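Local coordinates for protein protocatechuate decarboxylase (Klebsiella pneumoniae, PDB 5O3M) that probably decarboxylates 3,4-dihydroxybenzoate (protocatechuate) to catechol as a UbiD-type enzyme that depends on prenylated flavin, at residues A174-P179 with E211-K216. Sequence-based numbering, arbitrary orientation.
Sequences ALASDP and EVFRQK
The ring of Phe-213 lies flat against the Ser-177 to Asp-178 peptide, where strand 168-177 ends and the loop begins. Over one face sits Asp-178 N, 3.4 Å above the ring plane and over its centre. Ser-177 C lies over the same face, 3.3 Å from Phe-213 CD2. Asp-178 CB adds a CH-pi contact, 4.0 Å from the Phe-213 ring centroid. Ala-176 O meets the ring edge near its plane, 3.7 Å from Phe-213 CE2. With CG anti to its own carbonyl carbon (chi1 -63°), the Phe-213 ring reaches from the helix to the peptide.

Beside the ring, a salt bridge joins Asp-178 and Lys-216. Lys-216 NZ donates to the syn lone pair of Asp-178 OD1 at 2.6 Å, and weakly to OD2. The two side chains cross at about a right angle. Lys-216 bends at chi3 (-48°), which turns its amine toward the carboxylate. Asp-178 OD2 also accepts bonds from the backbone N of Val-180 and Asp-181, forming an Asx turn, so the carboxylate is held by both the helix and its own turn. Pro-179 packs on the aliphatic part of the lysine, with Pro-179 CG 3.6 Å from Lys-216 CD.

The contact ties the end of strand 168-177 to helix 209-219, within the family's Rift-related domain. Ile-210 of the helix also touches Ala-174 and Ala-176. The strand pairs antiparallel with strands 185-196 and 224-230. This sheet probably belongs to the split-barrel domain of UbiD-type enzymes, and helix 209-219 packs on the strand through Phe-213 and Ile-210.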
# COMPACT_ATOMS: atom_id res chain seq x y z
N ALA A 174 6.42 37.88 -29.29
CA ALA A 174 5.49 38.11 -30.37
C ALA A 174 4.41 39.10 -29.93
O ALA A 174 3.84 38.96 -28.85
CB ALA A 174 4.85 36.80 -30.82
N LEU A 175 4.15 40.10 -30.78
CA LEU A 175 2.96 40.93 -30.70
C LEU A 175 2.04 40.57 -31.86
O LEU A 175 2.51 40.34 -32.98
CB LEU A 175 3.31 42.42 -30.74
CG LEU A 175 3.59 43.03 -29.37
CD1 LEU A 175 4.69 42.27 -28.65
CD2 LEU A 175 3.95 44.49 -29.52
N ALA A 176 0.74 40.52 -31.60
CA ALA A 176 -0.23 40.13 -32.61
C ALA A 176 -1.62 40.56 -32.16
O ALA A 176 -1.86 40.78 -30.97
CB ALA A 176 -0.19 38.63 -32.89
N SER A 177 -2.53 40.65 -33.13
CA SER A 177 -3.90 41.10 -32.93
C SER A 177 -4.85 40.16 -33.68
O SER A 177 -4.48 39.51 -34.65
CB SER A 177 -4.12 42.54 -33.44
OG SER A 177 -3.10 43.42 -33.01
N ASP A 178 -6.10 40.15 -33.22
CA ASP A 178 -7.14 39.37 -33.88
C ASP A 178 -7.38 39.93 -35.29
O ASP A 178 -7.49 41.15 -35.47
CB ASP A 178 -8.42 39.43 -33.05
CG ASP A 178 -9.51 38.53 -33.58
OD1 ASP A 178 -9.44 37.31 -33.35
OD2 ASP A 178 -10.45 39.06 -34.21
N PRO A 179 -7.47 39.07 -36.32
CA PRO A 179 -7.62 39.59 -37.69
C PRO A 179 -8.96 40.26 -37.95
O PRO A 179 -9.07 41.05 -38.90
CB PRO A 179 -7.46 38.34 -38.57
CG PRO A 179 -7.96 37.21 -37.68
CD PRO A 179 -7.54 37.59 -36.27
N GLU A 211 -2.55 32.20 -31.01
CA GLU A 211 -2.79 31.04 -31.85
C GLU A 211 -4.21 31.03 -32.35
O GLU A 211 -4.48 30.55 -33.41
CB GLU A 211 -2.50 29.77 -31.11
CG GLU A 211 -3.22 28.57 -31.66
CD GLU A 211 -2.53 28.01 -32.86
OE1 GLU A 211 -1.64 28.68 -33.37
OE2 GLU A 211 -2.85 26.92 -33.28
N VAL A 212 -5.10 31.57 -31.55
CA VAL A 212 -6.48 31.65 -31.91
C VAL A 212 -6.65 32.71 -32.98
O VAL A 212 -7.48 32.59 -33.85
CB VAL A 212 -7.34 31.98 -30.70
CG1 VAL A 212 -8.59 32.68 -31.12
CG2 VAL A 212 -7.65 30.74 -29.93
N PHE A 213 -5.86 33.76 -32.91
CA PHE A 213 -5.90 34.77 -33.93
C PHE A 213 -5.43 34.10 -35.21
O PHE A 213 -6.04 34.23 -36.24
CB PHE A 213 -4.94 35.90 -33.64
CG PHE A 213 -5.20 36.67 -32.40
CD1 PHE A 213 -6.39 36.60 -31.76
CD2 PHE A 213 -4.25 37.49 -31.90
CE1 PHE A 213 -6.62 37.34 -30.64
CE2 PHE A 213 -4.47 38.23 -30.79
CZ PHE A 213 -5.65 38.15 -30.15
N ARG A 214 -4.33 33.39 -35.14
CA ARG A 214 -3.79 32.73 -36.30
C ARG A 214 -4.75 31.82 -37.01
O ARG A 214 -4.88 31.87 -38.21
CB ARG A 214 -2.56 31.94 -35.93
CG ARG A 214 -1.69 31.60 -37.10
CD ARG A 214 -0.76 30.47 -36.79
NE ARG A 214 -1.47 29.30 -36.38
CZ ARG A 214 -2.11 28.50 -37.20
NH1 ARG A 214 -2.13 28.75 -38.46
NH2 ARG A 214 -2.73 27.46 -36.73
N GLN A 215 -5.39 30.94 -36.27
CA GLN A 215 -6.36 30.01 -36.84
C GLN A 215 -7.50 30.75 -37.54
O GLN A 215 -7.93 30.34 -38.63
CB GLN A 215 -6.91 29.10 -35.75
CG GLN A 215 -5.95 28.02 -35.33
CD GLN A 215 -6.34 27.39 -34.01
OE1 GLN A 215 -7.05 28.00 -33.21
NE2 GLN A 215 -5.88 26.17 -33.78
N LYS A 216 -8.01 31.82 -36.93
CA LYS A 216 -9.08 32.60 -37.54
C LYS A 216 -8.63 33.24 -38.84
O LYS A 216 -9.40 33.35 -39.80
CB LYS A 216 -9.57 33.68 -36.58
CG LYS A 216 -10.52 34.70 -37.20
CD LYS A 216 -10.88 35.81 -36.22
CE LYS A 216 -11.28 35.26 -34.86
NZ LYS A 216 -11.80 36.33 -33.97